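Long-range contact in phosphoethanolamine N-methyltransferase 1 (Haemonchus contortus, PDB 4KRG), which catalyses the S-adenosylmethionine-dependent N-methylation of phosphoethanolamine, probably the first methylation on the route to phosphocholine: residues Val403-Val408 against Cys457-Ile462. Sequence-based numbering, arbitrary orientation.
Sequences VLLEPV and CNYLLI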
ATOM      1  N   VAL A 403     -11.803  14.091  16.922  1.00 20.41           N
ATOM      2  CA  VAL A 403     -12.161  15.376  16.341  1.00 19.32           C
ATOM      3  C   VAL A 403     -12.563  15.113  14.897  1.00 19.73           C
ATOM      4  O   VAL A 403     -11.789  14.545  14.124  1.00 20.85           O
ATOM      5  CB  VAL A 403     -10.985  16.387  16.388  1.00 21.93           C
ATOM      6  CG1 VAL A 403     -11.392  17.717  15.774  1.00 21.20           C
ATOM      7  CG2 VAL A 403     -10.512  16.602  17.811  1.00 21.13           C
ATOM      8  N   LEU A 404     -13.782  15.496  14.538  1.00 19.50           N
ATOM      9  CA  LEU A 404     -14.282  15.250  13.190  1.00 19.28           C
ATOM     10  C   LEU A 404     -14.616  16.556  12.493  1.00 17.83           C
ATOM     11  O   LEU A 404     -15.263  17.416  13.077  1.00 18.38           O
ATOM     12  CB  LEU A 404     -15.539  14.383  13.236  1.00 20.10           C
ATOM     13  CG  LEU A 404     -15.456  13.123  14.087  1.00 19.81           C
ATOM     14  CD1 LEU A 404     -16.807  12.438  14.133  1.00 19.08           C
ATOM     15  CD2 LEU A 404     -14.397  12.182  13.547  1.00 20.78           C
ATOM     16  N   LEU A 405     -14.172  16.707  11.249  1.00 18.62           N
ATOM     17  CA  LEU A 405     -14.646  17.796  10.398  1.00 18.49           C
ATOM     18  C   LEU A 405     -15.591  17.161   9.393  1.00 19.42           C
ATOM     19  O   LEU A 405     -15.236  16.189   8.724  1.00 21.07           O
ATOM     20  CB  LEU A 405     -13.486  18.498   9.688  1.00 16.22           C
ATOM     21  CG  LEU A 405     -13.813  19.687   8.773  1.00 16.77           C
ATOM     22  CD1 LEU A 405     -14.564  20.788   9.523  1.00 17.24           C
ATOM     23  CD2 LEU A 405     -12.542  20.242   8.153  1.00 17.61           C
ATOM     24  N   GLU A 406     -16.808  17.680   9.305  1.00 17.67           N
ATOM     25  CA  GLU A 406     -17.830  17.027   8.500  1.00 18.81           C
ATOM     26  C   GLU A 406     -18.512  17.961   7.516  1.00 18.35           C
ATOM     27  O   GLU A 406     -19.017  19.005   7.912  1.00 18.62           O
ATOM     28  CB  GLU A 406     -18.891  16.406   9.409  1.00 20.83           C
ATOM     29  CG  GLU A 406     -18.410  15.221  10.203  1.00 24.47           C
ATOM     30  CD  GLU A 406     -18.067  14.042   9.319  1.00 29.55           C
ATOM     31  OE1 GLU A 406     -18.670  13.900   8.227  1.00 28.80           O
ATOM     32  OE2 GLU A 406     -17.185  13.253   9.722  1.00 32.10           O
ATOM     33  N   PRO A 407     -18.542  17.580   6.228  1.00 18.50           N
ATOM     34  CA  PRO A 407     -19.362  18.314   5.262  1.00 17.66           C
ATOM     35  C   PRO A 407     -20.843  17.961   5.422  1.00 17.73           C
ATOM     36  O   PRO A 407     -21.204  16.791   5.529  1.00 16.72           O
ATOM     37  CB  PRO A 407     -18.835  17.816   3.913  1.00 18.33           C
ATOM     38  CG  PRO A 407     -18.349  16.441   4.193  1.00 17.80           C
ATOM     39  CD  PRO A 407     -17.785  16.486   5.590  1.00 19.20           C
ATOM     40  N   VAL A 408     -21.694  18.978   5.477  1.00 18.35           N
ATOM     41  CA  VAL A 408     -23.130  18.761   5.592  1.00 17.56           C
ATOM     42  C   VAL A 408     -23.864  19.728   4.679  1.00 18.50           C
ATOM     43  O   VAL A 408     -23.269  20.660   4.145  1.00 17.69           O
ATOM     44  CB  VAL A 408     -23.638  18.971   7.031  1.00 18.11           C
ATOM     45  CG1 VAL A 408     -22.920  18.053   7.998  1.00 23.21           C
ATOM     46  CG2 VAL A 408     -23.479  20.435   7.449  1.00 18.42           C
ATOM     47  N   CYS A 457     -19.693  23.006   0.441  1.00 21.22           N
ATOM     48  CA  CYS A 457     -20.514  22.410   1.487  1.00 20.99           C
ATOM     49  C   CYS A 457     -20.464  23.232   2.762  1.00 20.33           C
ATOM     50  O   CYS A 457     -19.583  24.073   2.928  1.00 21.38           O
ATOM     51  CB  CYS A 457     -20.023  20.998   1.798  1.00 17.74           C
ATOM     52  SG  CYS A 457     -20.368  19.833   0.503  1.00 28.62           S
ATOM     53  N   ASN A 458     -21.413  22.982   3.661  1.00 18.31           N
ATOM     54  CA  ASN A 458     -21.331  23.503   5.018  1.00 19.34           C
ATOM     55  C   ASN A 458     -20.462  22.566   5.855  1.00 18.48           C
ATOM     56  O   ASN A 458     -20.241  21.424   5.458  1.00 18.35           O
ATOM     57  CB  ASN A 458     -22.729  23.640   5.613  1.00 16.45           C
ATOM     58  CG  ASN A 458     -23.597  24.567   4.814  1.00 17.86           C
ATOM     59  OD1 ASN A 458     -23.140  25.616   4.371  1.00 20.58           O
ATOM     60  ND2 ASN A 458     -24.847  24.184   4.600  1.00 19.22           N
ATOM     61  N   TYR A 459     -19.954  23.042   6.992  1.00 16.21           N
ATOM     62  CA  TYR A 459     -19.049  22.228   7.800  1.00 15.88           C
ATOM     63  C   TYR A 459     -19.318  22.275   9.293  1.00 16.45           C
ATOM     64  O   TYR A 459     -19.546  23.339   9.863  1.00 17.47           O
ATOM     65  CB  TYR A 459     -17.586  22.592   7.525  1.00 14.91           C
ATOM     66  CG  TYR A 459     -17.101  22.100   6.191  1.00 16.15           C
ATOM     67  CD1 TYR A 459     -16.670  20.789   6.032  1.00 16.80           C
ATOM     68  CD2 TYR A 459     -17.093  22.936   5.085  1.00 17.46           C
ATOM     69  CE1 TYR A 459     -16.235  20.326   4.806  1.00 18.57           C
ATOM     70  CE2 TYR A 459     -16.660  22.486   3.851  1.00 18.67           C
ATOM     71  CZ  TYR A 459     -16.235  21.180   3.719  1.00 18.52           C
ATOM     72  OH  TYR A 459     -15.810  20.722   2.502  1.00 16.25           O
ATOM     73  N   LEU A 460     -19.282  21.099   9.910  1.00 17.04           N
ATOM     74  CA  LEU A 460     -19.370  20.976  11.353  1.00 16.48           C
ATOM     75  C   LEU A 460     -18.039  20.478  11.885  1.00 15.73           C
ATOM     76  O   LEU A 460     -17.398  19.607  11.286  1.00 17.27           O
ATOM     77  CB  LEU A 460     -20.471  19.991  11.749  1.00 18.70           C
ATOM     78  CG  LEU A 460     -21.900  20.285  11.296  1.00 18.14           C
ATOM     79  CD1 LEU A 460     -22.823  19.147  11.702  1.00 19.58           C
ATOM     80  CD2 LEU A 460     -22.391  21.603  11.872  1.00 21.42           C
ATOM     81  N   LEU A 461     -17.620  21.034  13.012  1.00 15.78           N
ATOM     82  CA  LEU A 461     -16.432  20.559  13.693  1.00 17.35           C
ATOM     83  C   LEU A 461     -16.921  19.902  14.966  1.00 21.14           C
ATOM     84  O   LEU A 461     -17.581  20.540  15.784  1.00 24.06           O
ATOM     85  CB  LEU A 461     -15.502  21.725  14.014  1.00 18.99           C
ATOM     86  CG  LEU A 461     -14.132  21.403  14.607  1.00 22.91           C
ATOM     87  CD1 LEU A 461     -13.338  20.508  13.675  1.00 21.96           C
ATOM     88  CD2 LEU A 461     -13.372  22.692  14.873  1.00 28.47           C
ATOM     89  N   ILE A 462     -16.620  18.620  15.119  1.00 22.42           N
ATOM     90  CA  ILE A 462     -17.148  17.841  16.232  1.00 23.84           C
ATOM     91  C   ILE A 462     -16.022  17.253  17.086  1.00 23.60           C
ATOM     92  O   ILE A 462     -15.020  16.768  16.559  1.00 22.07           O
ATOM     93  CB  ILE A 462     -18.068  16.717  15.714  1.00 22.61           C
ATOM     94  CG1 ILE A 462     -19.145  17.308  14.797  1.00 20.23           C
ATOM     95  CG2 ILE A 462     -18.693  15.954  16.875  1.00 23.60           C
ATOM     96  CD1 ILE A 462     -19.803  16.309  13.894  1.00 17.96           C
TER
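The Tyr459 ring lies obliquely against Pro407, CE1 3.7 Å from Pro407 CB, while Leu405 CD1 meets the tyrosine's CB at 4.0 Å. Leu405 has CG anti to its backbone N (chi1 -179°), which carries CD1 across to Tyr459 and Leu461. On this face Trp278 packs edge-to-face with Tyr459, whose hydroxyl is hydrogen-bonded to Ser455. On the other face Val408 crosses both Leu460 and Asn458 at about a right angle: CG1 lies 3.9 Å from Leu460 CD1 and CG2 3.8 Å from Asn458 CB. Ile462 CD1 rests against Glu406 CG at 4.1 Å. Helix 413-422 covers Leu404, Leu460 and Ile462. Between the faces, reciprocal backbone bonds join Leu404-Ile462, Glu406-Leu460 and Val408-Asn458; Pro407, lacking an N-H, sits in a non-hydrogen-bonded pair with Tyr459, and the ladder continues past it. Strand 458-465 is the reversed last strand, inserted between 400-408 and 428-432 as in class I (Rossmann-like) methyltransferases, here in the C-terminal domain, away from the bound S-adenosylhomocysteine and phosphoethanolamine. In the buried part, Leu404-Glu406 against Leu460-Ile462, amides pair across the strands and the bent Glu406 turns its carboxylate away to the N-H groups of Leu381 and Ala382; the Val408-Asn458 end is less buried.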